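Local coordinates for protein toll (Drosophila melanogaster, PDB 4LXR) that serves as the Toll receptor for activated Spätzle, switching on the Toll pathway in dorsal-ventral patterning of the embryo and in antifungal immunity, at residues N397-I402 / L416-N421; T376-D381 / S404-S409. All blocks are in the same frame, centred on the assembly; numbering follows the deposited sequence.

Contact 1. Residues N397-I402 / L416-N421. With NAG (2-acetamido-2-deoxy-beta-D-glucopyranose), chain E.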
ATOM      1  N   ASN A 397      17.734   1.157   6.122  1.00 27.15           N
ATOM      2  CA  ASN A 397      18.993   1.475   6.784  1.00 22.77           C
ATOM      3  C   ASN A 397      20.122   0.821   5.974  1.00 25.46           C
ATOM      4  O   ASN A 397      19.945   0.567   4.795  1.00 27.61           O
ATOM      5  CB  ASN A 397      18.971   1.020   8.245  1.00 21.38           C
ATOM      6  CG  ASN A 397      18.309   2.040   9.167  1.00 26.95           C
ATOM      7  OD1 ASN A 397      18.997   2.836   9.807  1.00 33.82           O
ATOM      8  ND2 ASN A 397      16.974   2.025   9.239  1.00 20.83           N
ATOM      9  N   ARG A 398      21.274   0.571   6.589  1.00 23.41           N
ATOM     10  CA  ARG A 398      22.372  -0.145   5.934  1.00 23.95           C
ATOM     11  C   ARG A 398      22.719  -1.372   6.771  1.00 30.65           C
ATOM     12  O   ARG A 398      23.893  -1.706   6.941  1.00 28.07           O
ATOM     13  CB  ARG A 398      23.621   0.730   5.812  1.00 24.73           C
ATOM     14  CG  ARG A 398      23.404   2.128   5.208  1.00 39.70           C
ATOM     15  CD  ARG A 398      22.679   2.102   3.874  1.00 41.07           C
ATOM     16  NE  ARG A 398      23.383   1.293   2.887  1.00 58.51           N
ATOM     17  CZ  ARG A 398      22.809   0.387   2.101  1.00 67.64           C
ATOM     18  NH1 ARG A 398      21.502   0.152   2.177  1.00 63.47           N
ATOM     19  NH2 ARG A 398      23.551  -0.295   1.236  1.00 76.44           N
ATOM     20  N   LEU A 399      21.698  -2.035   7.307  1.00 23.71           N
ATOM     21  CA  LEU A 399      21.921  -3.136   8.246  1.00 27.71           C
ATOM     22  C   LEU A 399      22.630  -4.276   7.562  1.00 30.93           C
ATOM     23  O   LEU A 399      22.231  -4.698   6.485  1.00 30.00           O
ATOM     24  CB  LEU A 399      20.603  -3.636   8.835  1.00 23.42           C
ATOM     25  CG  LEU A 399      19.891  -2.673   9.780  1.00 23.45           C
ATOM     26  CD1 LEU A 399      18.605  -3.317  10.316  1.00 23.42           C
ATOM     27  CD2 LEU A 399      20.853  -2.355  10.905  1.00 25.61           C
ATOM     28  N   ARG A 400      23.693  -4.761   8.186  1.00 30.72           N
ATOM     29  CA  ARG A 400      24.478  -5.838   7.613  1.00 28.20           C
ATOM     30  C   ARG A 400      24.615  -6.994   8.615  1.00 36.12           C
ATOM     31  O   ARG A 400      24.610  -8.164   8.228  1.00 37.91           O
ATOM     32  CB  ARG A 400      25.841  -5.312   7.136  1.00 34.13           C
ATOM     33  CG  ARG A 400      26.997  -6.284   7.275  1.00 49.43           C
ATOM     34  CD  ARG A 400      27.724  -6.499   5.953  1.00 68.64           C
ATOM     35  NE  ARG A 400      28.736  -7.552   6.048  1.00 74.36           N
ATOM     36  CZ  ARG A 400      28.465  -8.854   5.984  1.00 76.46           C
ATOM     37  NH1 ARG A 400      27.209  -9.266   5.825  1.00 77.89           N
ATOM     38  NH2 ARG A 400      29.443  -9.746   6.084  1.00 68.35           N
ATOM     39  N   THR A 401      24.720  -6.681   9.901  1.00 26.93           N
ATOM     40  CA  THR A 401      24.790  -7.741  10.896  1.00 34.31           C
ATOM     41  C   THR A 401      23.716  -7.638  11.962  1.00 26.87           C
ATOM     42  O   THR A 401      23.300  -6.547  12.353  1.00 37.19           O
ATOM     43  CB  THR A 401      26.153  -7.800  11.613  1.00 34.90           C
ATOM     44  OG1 THR A 401      26.240  -6.715  12.548  1.00 36.66           O
ATOM     45  CG2 THR A 401      27.288  -7.736  10.616  1.00 29.15           C
ATOM     46  N   ILE A 402      23.287  -8.801  12.428  1.00 27.15           N
ATOM     47  CA  ILE A 402      22.334  -8.915  13.512  1.00 28.12           C
ATOM     48  C   ILE A 402      22.942  -9.851  14.544  1.00 36.61           C
ATOM     49  O   ILE A 402      23.151 -11.028  14.265  1.00 34.91           O
ATOM     50  CB  ILE A 402      20.998  -9.495  13.027  1.00 28.64           C
ATOM     51  CG1 ILE A 402      20.454  -8.663  11.864  1.00 34.27           C
ATOM     52  CG2 ILE A 402      19.975  -9.551  14.186  1.00 26.22           C
ATOM     53  CD1 ILE A 402      18.999  -8.950  11.541  1.00 37.03           C
ATOM     54  N   LEU A 416       8.054  -7.125  12.705  1.00 25.13           N
ATOM     55  CA  LEU A 416       9.453  -6.793  12.514  1.00 23.04           C
ATOM     56  C   LEU A 416       9.719  -6.440  11.047  1.00 27.36           C
ATOM     57  O   LEU A 416       9.634  -7.292  10.168  1.00 27.38           O
ATOM     58  CB  LEU A 416      10.332  -7.960  12.972  1.00 22.41           C
ATOM     59  CG  LEU A 416      11.841  -7.779  12.792  1.00 27.87           C
ATOM     60  CD1 LEU A 416      12.327  -6.451  13.415  1.00 21.95           C
ATOM     61  CD2 LEU A 416      12.583  -8.961  13.387  1.00 25.17           C
ATOM     62  N   HIS A 417      10.018  -5.172  10.789  1.00 23.28           N
ATOM     63  CA  HIS A 417      10.303  -4.698   9.433  1.00 22.83           C
ATOM     64  C   HIS A 417      11.772  -4.356   9.250  1.00 30.54           C
ATOM     65  O   HIS A 417      12.271  -3.367   9.805  1.00 25.05           O
ATOM     66  CB  HIS A 417       9.457  -3.472   9.108  1.00 28.78           C
ATOM     67  CG  HIS A 417       7.987  -3.709   9.250  1.00 31.01           C
ATOM     68  ND1 HIS A 417       7.189  -4.086   8.192  1.00 35.07           N
ATOM     69  CD2 HIS A 417       7.174  -3.639  10.331  1.00 30.50           C
ATOM     70  CE1 HIS A 417       5.944  -4.226   8.612  1.00 35.08           C
ATOM     71  NE2 HIS A 417       5.910  -3.965   9.907  1.00 34.94           N
ATOM     72  N   LEU A 418      12.449  -5.173   8.452  1.00 25.11           N
ATOM     73  CA  LEU A 418      13.853  -4.985   8.157  1.00 22.00           C
ATOM     74  C   LEU A 418      14.061  -4.842   6.661  1.00 27.15           C
ATOM     75  O   LEU A 418      15.154  -5.099   6.159  1.00 27.89           O
ATOM     76  CB  LEU A 418      14.690  -6.154   8.703  1.00 21.86           C
ATOM     77  CG  LEU A 418      14.689  -6.285  10.230  1.00 29.79           C
ATOM     78  CD1 LEU A 418      15.490  -7.494  10.668  1.00 29.69           C
ATOM     79  CD2 LEU A 418      15.211  -5.004  10.915  1.00 26.27           C
ATOM     80  N   ASP A 419      13.021  -4.410   5.951  1.00 20.84           N
ATOM     81  CA  ASP A 419      13.095  -4.313   4.492  1.00 30.61           C
ATOM     82  C   ASP A 419      14.086  -3.241   3.991  1.00 29.18           C
ATOM     83  O   ASP A 419      14.231  -2.203   4.616  1.00 31.20           O
ATOM     84  CB  ASP A 419      11.702  -4.061   3.903  1.00 24.85           C
ATOM     85  CG  ASP A 419      10.916  -3.006   4.684  1.00 28.27           C
ATOM     86  OD1 ASP A 419      10.926  -3.055   5.925  1.00 28.59           O
ATOM     87  OD2 ASP A 419      10.292  -2.119   4.065  1.00 37.29           O
ATOM     88  N   HIS A 420      14.737  -3.506   2.854  1.00 30.31           N
ATOM     89  CA  HIS A 420      15.646  -2.557   2.196  1.00 30.48           C
ATOM     90  C   HIS A 420      16.906  -2.319   3.034  1.00 29.82           C
ATOM     91  O   HIS A 420      17.232  -1.198   3.407  1.00 32.24           O
ATOM     92  CB  HIS A 420      14.940  -1.222   1.871  1.00 25.72           C
ATOM     93  CG  HIS A 420      13.586  -1.386   1.247  1.00 30.86           C
ATOM     94  ND1 HIS A 420      13.399  -1.968   0.011  1.00 30.12           N
ATOM     95  CD2 HIS A 420      12.354  -1.043   1.691  1.00 29.87           C
ATOM     96  CE1 HIS A 420      12.111  -1.980  -0.279  1.00 27.11           C
ATOM     97  NE2 HIS A 420      11.455  -1.417   0.721  1.00 34.00           N
ATOM     98  N   ASN A 421      17.595  -3.399   3.345  1.00 26.62           N
ATOM     99  CA  ASN A 421      18.841  -3.326   4.081  1.00 28.71           C
ATOM    100  C   ASN A 421      19.879  -4.186   3.362  1.00 32.51           C
ATOM    101  O   ASN A 421      19.675  -4.545   2.200  1.00 29.09           O
ATOM    102  CB  ASN A 421      18.617  -3.755   5.536  1.00 24.01           C
ATOM    103  CG  ASN A 421      18.100  -2.614   6.395  1.00 31.47           C
ATOM    104  OD1 ASN A 421      18.839  -1.668   6.663  1.00 29.10           O
ATOM    105  ND2 ASN A 421      16.831  -2.684   6.818  1.00 25.36           N
TER
HETATM  106  C1  NAG E   1      16.326  -2.182  -2.435  1.00 39.48           C
HETATM  107  C2  NAG E   1      15.451  -1.272  -3.318  1.00 43.61           C
HETATM  108  C3  NAG E   1      16.288  -0.144  -3.921  1.00 46.04           C
HETATM  109  C4  NAG E   1      17.070   0.594  -2.840  1.00 53.97           C
HETATM  110  C5  NAG E   1      17.899  -0.413  -2.051  1.00 55.72           C
HETATM  111  C6  NAG E   1      18.704   0.209  -0.934  1.00 57.04           C
HETATM  112  C7  NAG E   1      13.507  -2.395  -4.329  1.00 54.00           C
HETATM  113  C8  NAG E   1      13.005  -3.170  -5.510  1.00 51.57           C
HETATM  114  N2  NAG E   1      14.795  -2.031  -4.372  1.00 53.50           N
HETATM  115  O3  NAG E   1      15.417   0.737  -4.620  1.00 39.84           O
HETATM  116  O4  NAG E   1      17.958   1.535  -3.432  1.00 59.39           O
HETATM  117  O5  NAG E   1      17.024  -1.381  -1.455  1.00 50.88           O
HETATM  118  O6  NAG E   1      17.862   0.821   0.034  1.00 62.52           O
HETATM  119  O7  NAG E   1      12.781  -2.113  -3.381  1.00 54.90           O
HETATM  120  O   HOH W   1      18.521   1.167   2.479  1.00 42.39           O

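Contact 2. Residues T376-D381 / S404-S409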
ATOM      1  N   THR A 376      24.007   0.226  10.796  1.00 30.50           N
ATOM      2  CA  THR A 376      24.688  -0.889  10.144  1.00 27.01           C
ATOM      3  C   THR A 376      24.593  -2.197  10.908  1.00 25.75           C
ATOM      4  O   THR A 376      24.970  -3.223  10.390  1.00 26.20           O
ATOM      5  CB  THR A 376      26.174  -0.618   9.951  1.00 31.15           C
ATOM      6  OG1 THR A 376      26.735  -0.183  11.193  1.00 31.55           O
ATOM      7  CG2 THR A 376      26.410   0.424   8.879  1.00 28.74           C
ATOM      8  N   GLY A 377      24.093  -2.169  12.133  1.00 30.69           N
ATOM      9  CA  GLY A 377      24.073  -3.375  12.930  1.00 25.94           C
ATOM     10  C   GLY A 377      22.993  -3.358  13.981  1.00 33.39           C
ATOM     11  O   GLY A 377      22.396  -2.319  14.269  1.00 24.83           O
ATOM     12  N   ILE A 378      22.704  -4.530  14.528  1.00 25.74           N
ATOM     13  CA  ILE A 378      21.851  -4.625  15.701  1.00 25.60           C
ATOM     14  C   ILE A 378      22.673  -5.410  16.692  1.00 34.91           C
ATOM     15  O   ILE A 378      23.124  -6.530  16.388  1.00 28.54           O
ATOM     16  CB  ILE A 378      20.532  -5.363  15.427  1.00 30.03           C
ATOM     17  CG1 ILE A 378      19.835  -4.777  14.204  1.00 28.12           C
ATOM     18  CG2 ILE A 378      19.620  -5.292  16.653  1.00 24.95           C
ATOM     19  CD1 ILE A 378      18.431  -5.315  13.992  1.00 23.83           C
ATOM     20  N   SER A 379      22.918  -4.816  17.852  1.00 27.15           N
ATOM     21  CA  SER A 379      23.826  -5.435  18.805  1.00 36.28           C
ATOM     22  C   SER A 379      23.029  -6.325  19.742  1.00 36.93           C
ATOM     23  O   SER A 379      21.796  -6.305  19.730  1.00 27.93           O
ATOM     24  CB  SER A 379      24.612  -4.379  19.596  1.00 34.74           C
ATOM     25  OG  SER A 379      23.779  -3.693  20.521  1.00 28.68           O
ATOM     26  N   GLY A 380      23.744  -7.104  20.548  1.00 31.78           N
ATOM     27  CA  GLY A 380      23.105  -7.973  21.514  1.00 34.40           C
ATOM     28  C   GLY A 380      22.450  -7.260  22.683  1.00 37.67           C
ATOM     29  O   GLY A 380      21.643  -7.863  23.383  1.00 46.20           O
ATOM     30  N   ASP A 381      22.773  -5.982  22.891  1.00 37.51           N
ATOM     31  CA  ASP A 381      22.272  -5.242  24.058  1.00 35.76           C
ATOM     32  C   ASP A 381      21.200  -4.198  23.776  1.00 37.60           C
ATOM     33  O   ASP A 381      20.427  -3.853  24.671  1.00 38.04           O
ATOM     34  CB  ASP A 381      23.424  -4.544  24.791  1.00 47.10           C
ATOM     35  CG  ASP A 381      24.250  -5.497  25.631  1.00 53.15           C
ATOM     36  OD1 ASP A 381      23.815  -6.646  25.847  1.00 50.04           O
ATOM     37  OD2 ASP A 381      25.334  -5.082  26.092  1.00 64.81           O
ATOM     38  N   SER A 404      23.624 -12.460  17.407  1.00 30.73           N
ATOM     39  CA  SER A 404      22.879 -13.701  17.602  1.00 44.60           C
ATOM     40  C   SER A 404      21.939 -13.593  18.799  1.00 39.92           C
ATOM     41  O   SER A 404      20.947 -14.301  18.869  1.00 42.97           O
ATOM     42  CB  SER A 404      23.823 -14.908  17.733  1.00 38.47           C
ATOM     43  OG  SER A 404      24.658 -14.775  18.869  1.00 47.45           O
ATOM     44  N   ARG A 405      22.235 -12.679  19.721  1.00 42.14           N
ATOM     45  CA  ARG A 405      21.378 -12.477  20.886  1.00 38.98           C
ATOM     46  C   ARG A 405      20.518 -11.216  20.817  1.00 39.84           C
ATOM     47  O   ARG A 405      19.894 -10.833  21.816  1.00 45.50           O
ATOM     48  CB  ARG A 405      22.203 -12.510  22.181  1.00 46.29           C
ATOM     49  CG  ARG A 405      22.939 -13.833  22.383  1.00 52.66           C
ATOM     50  CD  ARG A 405      23.543 -13.979  23.771  1.00 64.09           C
ATOM     51  NE  ARG A 405      22.537 -14.035  24.832  1.00 76.91           N
ATOM     52  CZ  ARG A 405      21.759 -15.086  25.089  1.00 77.22           C
ATOM     53  NH1 ARG A 405      21.843 -16.182  24.347  1.00 77.61           N
ATOM     54  NH2 ARG A 405      20.880 -15.036  26.084  1.00 74.89           N
ATOM     55  N   ALA A 406      20.457 -10.590  19.639  1.00 30.07           N
ATOM     56  CA  ALA A 406      19.693  -9.347  19.468  1.00 31.51           C
ATOM     57  C   ALA A 406      18.229  -9.447  19.893  1.00 34.44           C
ATOM     58  O   ALA A 406      17.678  -8.506  20.477  1.00 29.60           O
ATOM     59  CB  ALA A 406      19.778  -8.861  18.035  1.00 29.52           C
ATOM     60  N   PHE A 407      17.608 -10.588  19.605  1.00 31.65           N
ATOM     61  CA  PHE A 407      16.173 -10.735  19.806  1.00 33.74           C
ATOM     62  C   PHE A 407      15.780 -11.811  20.818  1.00 30.33           C
ATOM     63  O   PHE A 407      14.659 -12.313  20.804  1.00 32.68           O
ATOM     64  CB  PHE A 407      15.472 -10.943  18.463  1.00 30.30           C
ATOM     65  CG  PHE A 407      15.588  -9.762  17.549  1.00 35.28           C
ATOM     66  CD1 PHE A 407      14.772  -8.640  17.730  1.00 30.81           C
ATOM     67  CD2 PHE A 407      16.530  -9.752  16.524  1.00 25.80           C
ATOM     68  CE1 PHE A 407      14.899  -7.526  16.887  1.00 32.99           C
ATOM     69  CE2 PHE A 407      16.652  -8.656  15.674  1.00 29.08           C
ATOM     70  CZ  PHE A 407      15.848  -7.541  15.857  1.00 26.55           C
ATOM     71  N   VAL A 408      16.692 -12.135  21.719  1.00 30.02           N
ATOM     72  CA  VAL A 408      16.386 -13.119  22.739  1.00 34.00           C
ATOM     73  C   VAL A 408      15.352 -12.589  23.739  1.00 41.68           C
ATOM     74  O   VAL A 408      14.532 -13.353  24.226  1.00 43.66           O
ATOM     75  CB  VAL A 408      17.665 -13.644  23.459  1.00 48.65           C
ATOM     76  CG1 VAL A 408      18.489 -12.500  24.023  1.00 47.56           C
ATOM     77  CG2 VAL A 408      17.294 -14.609  24.567  1.00 52.67           C
ATOM     78  N   SER A 409      15.350 -11.280  23.998  1.00 39.31           N
ATOM     79  CA  SER A 409      14.528 -10.730  25.079  1.00 36.72           C
ATOM     80  C   SER A 409      13.293  -9.948  24.632  1.00 42.48           C
ATOM     81  O   SER A 409      12.580  -9.374  25.460  1.00 42.72           O
ATOM     82  CB  SER A 409      15.383  -9.870  26.011  1.00 39.97           C
ATOM     83  OG  SER A 409      16.440 -10.642  26.565  1.00 49.80           O
TER
HETATM   84  O   HOH W   2      19.263  -6.117  21.241  1.00 38.14           O

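Contact 1. Residues N397-I402 / L416-N421
The asparagine position of the leucine-rich repeat joins LRR 11 to LRR 12, with Asn421 laying its amide alongside Leu399. Asn421 OD1 takes the backbone N-H of Leu399 at 3.0 Å in a nearly straight bond (168°), and a bent, weak one from Asn397 N, though the exact place of OD1 is less certain. Asn421 ND2 bonds Leu418 O of its own repeat at 3.0 Å, the oxygen in the amide plane but the donor above the carbonyl plane, and also Met394 O of LRR 11, so both ends of the amide reach the preceding coil. With an alanine here the Leu399 N-H would probably lose its acceptor and the carbonyls of Leu418 and Met394 an amide donor, leaving a gap beside Leu399. In apolar contact, the side chains of Leu399 and Leu418 cross at about a right angle, Leu399 CD1 3.8 Å from Leu418 CD2, while Ile402 CD1 and Leu418 CD1 meet tip to tip at 3.9 Å. On the glycan side a water donates to Asn397 O and His420 O and lies 2.6 Å from O6 of NAG, part of the protein's own glycan. Arg398 folds back through two bent torsions (chi2 -53°, chi3 -58°), bringing NH1 to Asn397 O (3.1 Å) while NH2 forms a salt bridge to Asp422. Buried asparagine amides stepping from coil to coil typify the leucine-rich-repeat solenoid.

Contact 2. Residues T376-D381 / S404-S409
Ile378 supplies both apolar touches of this contact, one from each branch. Its CG2 meets the methyl CB of Ala406 at 3.8 Å, and its CD1 comes to 3.9 Å from Phe407 CZ, approaching the ring obliquely with the two side chains crossing at about a right angle. The torsions explain the division of labour: CG2 stands anti to the backbone N, whereas CG1 lies beside it (chi1 -51°) and runs on extended (chi2 -171°), carrying CD1 to the ring. Ala406 CB also packs 3.7 Å from Ser379 O.

No direct hydrogen bond crosses between the segments; a single water does that work, donating to Ser379 O and to Ala406 O, each at 3.0 Å. Next to it the backbones pass closely, Gly380 CA lying 4.2 Å from Ala406 N. Ile378 belongs to LRR 10 and Phe407 to LRR 11, so the pair ties consecutive coils of the leucine-rich-repeat solenoid together at the end of the short strand 377-378, which holds Ile378, within the hydrophobic interior that the repeat's leucine-type and phenylalanine positions fill.

Further out, a type I turn from Arg405 to Val408 presents Ala406 and Phe407, although its closing bond, Val408 N to Arg405 O, is weak at 3.5 Å. The turn is entered through an Asx turn, in which Asp403 OD1 accepts the N-H of Arg405. On the facing segment Ser379 OG takes a weak bond from Asp381 N (3.4 Å) and has its stronger partner in Asp356 OD1, a residue of the preceding repeat. Met445 packs on Phe407, and Phe383 and Met394 on Ile378.

Contacts 1 and 2 are successive joints of one solenoid: contact 2 links LRR 10 to LRR 11, contact 1 links LRR 11 to LRR 12, and their centres lie 12 Å apart. They meet where strand 377-378 runs parallel to strand 401-402. Two probable backbone hydrogen bonds mark that seam, Arg400 N to Thr376 O and Thr401 O to Ile378 N, both 3.0 Å. Leu399 CD2 also packs against the backbone, 3.5 Å from Gly377 N, so Leu399 serves both neighbours of its coil. The two differ in chemistry: contact 1 centres on a buried amide and borders a glycan, whereas contact 2 is apolar and water-bridged.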